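Local coordinates for protein erythromycin dehydratase (Saccharopolyspora erythraea, PDB 3EL6) that probably catalyses the dehydration of a beta-hydroxyacyl intermediate during assembly of the polyketide core of erythromycin, at residues A[95-106]-A[148-159]; A[49-59]-A[113-123]. All blocks are in the same frame, centred on the assembly; numbering follows the deposited sequence.

Interaction 1: A[95-106]-A[148-159]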
# COMPACT_ATOMS: atom_id res chain seq x y z
N LEU A 95 12.32 -11.02 -1.11
CA LEU A 95 13.51 -10.64 -1.88
C LEU A 95 14.52 -10.02 -0.90
O LEU A 95 14.51 -8.82 -0.66
CB LEU A 95 13.13 -9.63 -2.97
CG LEU A 95 12.33 -10.20 -4.15
CD1 LEU A 95 11.98 -8.96 -5.04
CD2 LEU A 95 13.17 -11.20 -4.94
N PRO A 96 15.38 -10.85 -0.32
CA PRO A 96 16.04 -10.47 0.93
C PRO A 96 17.36 -9.72 0.73
O PRO A 96 17.95 -9.21 1.73
CB PRO A 96 16.24 -11.82 1.64
CG PRO A 96 16.54 -12.76 0.49
CD PRO A 96 15.50 -12.30 -0.58
N VAL A 97 17.79 -9.58 -0.52
CA VAL A 97 19.03 -8.87 -0.84
C VAL A 97 18.74 -7.45 -1.24
O VAL A 97 17.86 -7.16 -2.07
CB VAL A 97 19.83 -9.58 -2.00
CG1 VAL A 97 21.00 -8.74 -2.47
CG2 VAL A 97 20.34 -10.93 -1.42
N LEU A 98 19.52 -6.55 -0.66
CA LEU A 98 19.44 -5.15 -1.04
C LEU A 98 20.45 -4.97 -2.16
O LEU A 98 21.65 -4.81 -1.93
CB LEU A 98 19.74 -4.32 0.20
CG LEU A 98 18.96 -3.12 0.65
CD1 LEU A 98 19.73 -2.19 1.65
CD2 LEU A 98 18.05 -2.35 -0.39
N GLU A 99 19.99 -5.10 -3.42
CA GLU A 99 20.89 -4.97 -4.53
C GLU A 99 21.52 -3.58 -4.59
O GLU A 99 22.70 -3.44 -4.87
CB GLU A 99 20.16 -5.26 -5.84
CG GLU A 99 21.06 -5.03 -7.01
CD GLU A 99 20.47 -5.66 -8.23
OE1 GLU A 99 20.54 -6.90 -8.34
OE2 GLU A 99 19.96 -4.87 -9.08
N GLU A 100 20.75 -2.55 -4.31
CA GLU A 100 21.33 -1.22 -4.09
C GLU A 100 20.41 -0.42 -3.19
O GLU A 100 19.17 -0.63 -3.20
CB GLU A 100 21.41 -0.52 -5.45
CG GLU A 100 21.63 0.98 -5.44
CD GLU A 100 21.50 1.59 -6.85
OE1 GLU A 100 20.39 1.50 -7.44
OE2 GLU A 100 22.50 2.19 -7.35
N LEU A 101 21.00 0.45 -2.37
CA LEU A 101 20.21 1.51 -1.69
C LEU A 101 21.00 2.77 -1.74
O LEU A 101 22.19 2.80 -1.30
CB LEU A 101 19.87 1.09 -0.25
CG LEU A 101 18.84 2.06 0.37
CD1 LEU A 101 17.45 1.78 -0.21
CD2 LEU A 101 18.87 1.89 1.88
N VAL A 102 20.39 3.82 -2.31
CA VAL A 102 21.06 5.10 -2.43
C VAL A 102 20.36 6.05 -1.48
O VAL A 102 19.12 6.21 -1.51
CB VAL A 102 20.96 5.62 -3.87
CG1 VAL A 102 21.63 6.99 -3.97
CG2 VAL A 102 21.63 4.63 -4.78
N LEU A 103 21.14 6.63 -0.59
CA LEU A 103 20.61 7.49 0.42
C LEU A 103 20.63 8.94 -0.06
O LEU A 103 21.65 9.47 -0.49
CB LEU A 103 21.45 7.31 1.69
CG LEU A 103 21.45 5.84 2.18
CD1 LEU A 103 22.63 5.51 3.07
CD2 LEU A 103 20.17 5.50 2.92
N GLN A 104 19.50 9.60 0.03
CA GLN A 104 19.49 11.01 -0.25
C GLN A 104 19.74 11.72 1.08
O GLN A 104 20.36 11.19 2.01
CB GLN A 104 18.16 11.40 -0.93
CG GLN A 104 18.14 11.03 -2.46
CD GLN A 104 17.55 9.62 -2.85
OE1 GLN A 104 18.26 8.78 -3.41
NE2 GLN A 104 16.24 9.41 -2.61
N ARG A 105 19.27 12.94 1.18
CA ARG A 105 19.24 13.65 2.42
C ARG A 105 19.04 12.77 3.65
O ARG A 105 18.08 11.99 3.73
CB ARG A 105 18.09 14.63 2.35
CG ARG A 105 17.04 14.13 1.38
CD ARG A 105 16.36 15.29 0.76
NE ARG A 105 15.65 16.02 1.80
CZ ARG A 105 14.56 15.53 2.37
NH1 ARG A 105 13.94 16.22 3.32
NH2 ARG A 105 14.12 14.34 1.95
N PRO A 106 19.96 12.89 4.61
CA PRO A 106 19.76 12.24 5.89
C PRO A 106 18.52 12.80 6.54
O PRO A 106 18.08 13.90 6.22
CB PRO A 106 21.02 12.62 6.69
CG PRO A 106 21.60 13.75 5.94
CD PRO A 106 21.29 13.47 4.49
N SER A 148 8.73 13.24 2.42
CA SER A 148 9.85 13.57 1.57
C SER A 148 10.60 12.26 1.31
O SER A 148 10.68 11.43 2.20
CB SER A 148 10.83 14.50 2.29
OG SER A 148 11.68 15.08 1.32
N GLN A 149 11.20 12.12 0.14
CA GLN A 149 11.91 10.88 -0.19
C GLN A 149 13.33 10.90 0.39
O GLN A 149 14.03 11.89 0.20
CB GLN A 149 12.03 10.68 -1.69
CG GLN A 149 12.66 9.34 -2.00
CD GLN A 149 12.62 9.02 -3.44
OE1 GLN A 149 13.66 8.80 -4.07
NE2 GLN A 149 11.42 8.93 -3.98
N HIS A 150 13.73 9.85 1.11
CA HIS A 150 15.09 9.83 1.68
C HIS A 150 16.00 8.76 1.07
O HIS A 150 17.24 8.91 1.11
CB HIS A 150 15.07 9.69 3.20
CG HIS A 150 14.67 10.96 3.88
ND1 HIS A 150 15.59 11.93 4.22
CD2 HIS A 150 13.45 11.45 4.20
CE1 HIS A 150 14.95 12.97 4.74
NE2 HIS A 150 13.65 12.70 4.74
N ALA A 151 15.40 7.70 0.51
CA ALA A 151 16.23 6.65 -0.11
C ALA A 151 15.44 5.93 -1.19
O ALA A 151 14.22 5.90 -1.12
CB ALA A 151 16.67 5.65 0.93
N THR A 152 16.16 5.27 -2.08
CA THR A 152 15.53 4.41 -3.06
C THR A 152 16.52 3.33 -3.46
O THR A 152 17.75 3.55 -3.43
CB THR A 152 15.10 5.20 -4.33
OG1 THR A 152 14.32 4.33 -5.17
CG2 THR A 152 16.32 5.67 -5.10
N GLY A 153 16.02 2.16 -3.80
CA GLY A 153 16.93 1.07 -4.16
C GLY A 153 16.18 -0.07 -4.81
O GLY A 153 15.04 0.11 -5.32
N THR A 154 16.78 -1.25 -4.76
CA THR A 154 16.31 -2.43 -5.46
C THR A 154 16.50 -3.64 -4.58
O THR A 154 17.58 -3.79 -3.97
CB THR A 154 17.13 -2.58 -6.79
OG1 THR A 154 16.92 -1.42 -7.61
CG2 THR A 154 16.73 -3.87 -7.57
N LEU A 155 15.47 -4.49 -4.47
CA LEU A 155 15.51 -5.71 -3.70
C LEU A 155 15.67 -6.84 -4.68
O LEU A 155 15.05 -6.82 -5.79
CB LEU A 155 14.15 -5.94 -2.96
CG LEU A 155 13.87 -4.80 -1.91
CD1 LEU A 155 12.47 -5.10 -1.39
CD2 LEU A 155 14.96 -4.94 -0.79
N ALA A 156 16.44 -7.85 -4.31
CA ALA A 156 16.65 -8.98 -5.24
C ALA A 156 16.73 -10.28 -4.47
O ALA A 156 16.63 -10.33 -3.24
CB ALA A 156 17.96 -8.79 -5.97
N GLN A 157 17.03 -11.34 -5.21
CA GLN A 157 16.99 -12.69 -4.66
C GLN A 157 18.23 -13.05 -3.78
O GLN A 157 19.32 -12.56 -4.02
CB GLN A 157 16.94 -13.71 -5.83
CG GLN A 157 15.69 -13.46 -6.76
CD GLN A 157 15.84 -12.47 -7.88
OE1 GLN A 157 16.82 -11.73 -8.00
NE2 GLN A 157 14.81 -12.45 -8.78
N GLY A 158 17.98 -13.93 -2.82
CA GLY A 158 18.96 -14.38 -1.84
C GLY A 158 20.07 -15.15 -2.54
O GLY A 158 19.86 -15.78 -3.64
N VAL A 159 21.26 -15.07 -1.95
CA VAL A 159 22.40 -15.79 -2.47
C VAL A 159 23.03 -16.60 -1.35
O VAL A 159 22.83 -16.31 -0.17
CB VAL A 159 23.45 -14.88 -3.10
CG1 VAL A 159 22.87 -14.07 -4.29
CG2 VAL A 159 24.02 -13.92 -2.07
O HOH W 1 18.51 9.63 3.52
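V97, E100 and V102 pair with A156, T154 and T152 as antiparallel hydrogen-bonded pairs. The bond from V102 N to T152 O is nearly straight (176°). A classic beta bulge interrupts the register where E99 and E100 both face T154. There T154 O takes a weak bond from both amides. T154 N returns a firmer one to E100 O, at 2.9 Å. G153 lets the chains close in: its CA lies 3.0 Å from E100 O as a CA-H...O contact.

Polar side chains gather beyond V102. H150 ND1 donates in its ring plane to R105 O, a bond so short (2.5 Å) that its length is doubtful. R105 bends at chi2 and chi3, which brings NH2 over one ring face, 3.2 Å from H150 CE1, with the guanidinium and ring planes 31° apart. S148 OG lies over the opposite guanidinium face, and NH2 bonds weakly to Q149 O. T152 OG1 turns instead to D132.

On the face of L98, L101, L103 and L155, L98 CD2 meets L155 CD2 at 4.1 Å, and L101 and L103 both touch A151 CB. Antiparallel strands on a long helix, here 79-93 against L98 and L101, typify a hotdog fold, the N-terminal of two.

Interaction 2: A[49-59]-A[113-123]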
# COMPACT_ATOMS: atom_id res chain seq x y z
N HIS A 49 0.39 -7.15 -7.47
CA HIS A 49 1.78 -7.21 -7.91
C HIS A 49 2.76 -7.83 -6.95
O HIS A 49 3.91 -8.01 -7.33
CB HIS A 49 2.28 -5.87 -8.51
CG HIS A 49 2.41 -4.72 -7.54
ND1 HIS A 49 3.01 -4.83 -6.30
CD2 HIS A 49 2.11 -3.40 -7.70
CE1 HIS A 49 3.04 -3.64 -5.72
NE2 HIS A 49 2.50 -2.75 -6.54
N GLY A 50 2.32 -8.19 -5.73
CA GLY A 50 3.18 -8.87 -4.76
C GLY A 50 4.05 -7.91 -3.96
O GLY A 50 4.87 -8.36 -3.11
N GLY A 51 3.92 -6.60 -4.24
CA GLY A 51 4.59 -5.60 -3.39
C GLY A 51 3.90 -5.36 -2.05
O GLY A 51 3.01 -6.14 -1.61
N ALA A 52 4.28 -4.27 -1.38
CA ALA A 52 3.78 -4.03 -0.07
C ALA A 52 4.11 -2.63 0.37
O ALA A 52 5.05 -2.04 -0.15
CB ALA A 52 4.36 -5.05 0.91
N VAL A 53 3.32 -2.09 1.31
CA VAL A 53 3.64 -0.80 1.93
C VAL A 53 3.79 -0.97 3.45
O VAL A 53 2.98 -1.64 4.09
CB VAL A 53 2.55 0.28 1.64
CG1 VAL A 53 2.98 1.66 2.20
CG2 VAL A 53 2.29 0.35 0.13
N PHE A 54 4.84 -0.38 3.99
CA PHE A 54 5.19 -0.54 5.43
C PHE A 54 5.18 0.81 6.09
O PHE A 54 5.72 1.77 5.49
CB PHE A 54 6.64 -1.13 5.55
CG PHE A 54 6.79 -2.46 4.87
CD1 PHE A 54 7.19 -2.55 3.52
CD2 PHE A 54 6.52 -3.66 5.59
CE1 PHE A 54 7.31 -3.81 2.87
CE2 PHE A 54 6.64 -4.92 4.93
CZ PHE A 54 7.04 -4.99 3.58
N THR A 55 4.58 0.93 7.28
CA THR A 55 4.68 2.21 7.99
C THR A 55 5.33 2.04 9.38
O THR A 55 5.26 0.97 9.97
CB THR A 55 3.36 2.99 7.97
OG1 THR A 55 2.80 2.87 6.62
CG2 THR A 55 3.56 4.53 8.31
N GLY A 56 6.05 3.06 9.81
CA GLY A 56 6.73 3.02 11.12
C GLY A 56 7.00 4.43 11.62
O GLY A 56 6.52 5.43 11.04
N ARG A 57 7.76 4.53 12.70
CA ARG A 57 7.93 5.81 13.37
C ARG A 57 9.20 5.67 14.13
O ARG A 57 9.45 4.59 14.64
CB ARG A 57 6.78 6.00 14.34
CG ARG A 57 6.65 7.41 14.88
CD ARG A 57 5.22 7.62 15.56
NE ARG A 57 4.12 7.70 14.56
CZ ARG A 57 2.95 7.03 14.60
NH1 ARG A 57 2.67 6.20 15.59
NH2 ARG A 57 2.06 7.18 13.62
N LEU A 58 10.00 6.72 14.13
CA LEU A 58 11.28 6.80 14.86
C LEU A 58 11.12 7.93 15.86
O LEU A 58 10.60 8.99 15.52
CB LEU A 58 12.38 7.26 13.90
CG LEU A 58 13.38 6.22 13.44
CD1 LEU A 58 12.74 4.87 13.47
CD2 LEU A 58 13.88 6.59 12.10
N SER A 59 11.66 7.78 17.07
CA SER A 59 11.74 8.94 17.96
C SER A 59 12.79 8.67 19.04
O SER A 59 13.00 7.53 19.40
CB SER A 59 10.42 9.17 18.65
OG SER A 59 10.15 8.07 19.50
N GLY A 113 9.94 13.55 16.56
CA GLY A 113 10.02 12.19 15.97
C GLY A 113 9.77 12.27 14.47
O GLY A 113 9.60 13.35 13.92
N ALA A 114 9.74 11.12 13.79
CA ALA A 114 9.54 11.09 12.34
C ALA A 114 8.70 9.89 11.98
O ALA A 114 8.80 8.84 12.64
CB ALA A 114 10.90 11.05 11.62
N LEU A 115 7.80 10.04 10.99
CA LEU A 115 7.10 8.90 10.46
C LEU A 115 7.95 8.36 9.33
O LEU A 115 8.67 9.12 8.66
CB LEU A 115 5.70 9.32 9.91
CG LEU A 115 4.75 9.82 10.97
CD1 LEU A 115 3.57 10.64 10.38
CD2 LEU A 115 4.23 8.63 11.69
N LEU A 116 7.83 7.07 9.06
CA LEU A 116 8.59 6.38 8.02
C LEU A 116 7.57 5.63 7.16
O LEU A 116 6.52 5.15 7.67
CB LEU A 116 9.46 5.29 8.66
CG LEU A 116 10.48 5.87 9.62
CD1 LEU A 116 11.06 4.69 10.50
CD2 LEU A 116 11.50 6.61 8.82
N ARG A 117 7.86 5.55 5.87
CA ARG A 117 6.99 4.77 4.96
C ARG A 117 7.88 4.15 3.89
O ARG A 117 8.67 4.84 3.23
CB ARG A 117 5.91 5.72 4.40
CG ARG A 117 4.99 5.13 3.28
CD ARG A 117 3.58 4.65 3.64
NE ARG A 117 2.88 4.99 4.87
CZ ARG A 117 1.82 5.77 4.92
NH1 ARG A 117 1.37 6.38 3.79
NH2 ARG A 117 1.23 6.02 6.08
N MET A 118 7.82 2.81 3.74
CA MET A 118 8.56 2.14 2.70
C MET A 118 7.56 1.53 1.73
O MET A 118 6.56 1.00 2.17
CB MET A 118 9.44 1.01 3.27
CG MET A 118 10.63 1.48 4.03
SD MET A 118 11.53 -0.01 4.42
CE MET A 118 10.45 -0.80 5.63
N SER A 119 7.78 1.69 0.43
CA SER A 119 6.91 1.11 -0.60
C SER A 119 7.74 0.19 -1.45
O SER A 119 8.78 0.61 -1.95
CB SER A 119 6.35 2.19 -1.55
OG SER A 119 5.86 3.29 -0.80
N VAL A 120 7.27 -1.05 -1.62
CA VAL A 120 7.91 -2.01 -2.52
C VAL A 120 6.98 -2.26 -3.72
O VAL A 120 5.81 -2.58 -3.54
CB VAL A 120 8.17 -3.31 -1.78
CG1 VAL A 120 8.78 -4.39 -2.76
CG2 VAL A 120 9.19 -3.02 -0.61
N GLY A 121 7.48 -2.09 -4.92
CA GLY A 121 6.59 -2.13 -6.10
C GLY A 121 6.58 -3.46 -6.77
O GLY A 121 7.01 -4.46 -6.21
N ALA A 122 6.13 -3.45 -8.04
CA ALA A 122 5.94 -4.67 -8.83
C ALA A 122 7.29 -5.20 -9.29
O ALA A 122 8.23 -4.43 -9.44
CB ALA A 122 5.08 -4.31 -10.09
N PRO A 123 7.39 -6.50 -9.54
CA PRO A 123 8.65 -7.09 -10.00
C PRO A 123 8.96 -6.72 -11.43
O PRO A 123 8.03 -6.56 -12.25
CB PRO A 123 8.43 -8.59 -9.79
CG PRO A 123 6.92 -8.76 -9.94
CD PRO A 123 6.33 -7.49 -9.30
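The H49 imidazole lies with one face over the backbone of G121 and A122. A122 N sits above the ring centre, 3.7 Å from the plane. At the edge, in plane, G51 N donates to ND1. With chi1 at 68°, CG sits between the backbone N and the carbonyl carbon, and the ring folds back over the partner strand. The F54 ring presents its edge to M118 O and to V120 CG2. M118 CE reaches F54 CB, at 3.8 Å. The R117 guanidinium has T55 CG2 in plane at its edge. Its NE makes a weak bond of 2.8 Å to T55 OG1. L115 CD2 lies near the plane of the R57 guanidinium, also at its edge.

Eight backbone hydrogen bonds join A52, F54, G56 and L58 to V120, M118, L116 and A114. The bond from V120 N to A52 O is nearly straight at 172°. At G56 and L116 the donors stand above the carbonyl planes in both directions. L58 CD1 and L116 CD1 press together at 3.4 Å, tighter than usual. On the other face V53 CG1 packs on R117 CD, 3.4 Å away.

The two faces differ in chemistry. F54, L116 and M118 pack on helix 79-93, so that side is largely apolar. V53, T55, R57 and R117 reach the second subunit. There R117 NH1 bonds to D45 O and R57 NH2 to S28 O, both of that subunit. The arginines therefore tie this strand pair to the dimer interface through backbone carbonyls, while T55 OG1 accepts only a weak bond from R117 NE.

Interactions 1 and 2 belong to the same N-terminal hotdog and have centres about 12 Å apart. Strand 129-137 lies between strands 114-123 and 148-156 in the sheet order, so the two contacts are separated by one strand. They still touch directly, through L155 CD1 and V120 CG2 at 4.0 Å. Helix 79-93 packs against both. Their segments alternate along the chain, and strand 114-123 follows strand 97-103. Their outer neighbours differ. Interaction 1 borders strand 251-259, and so joins the half-fold to the C-terminal hotdog. Interaction 2 is bordered by strand 40-45, and its face carrying V53, T55, R57 and R117 meets the second subunit. One contact thus adjoins the inter-hotdog seam, the other the dimer interface.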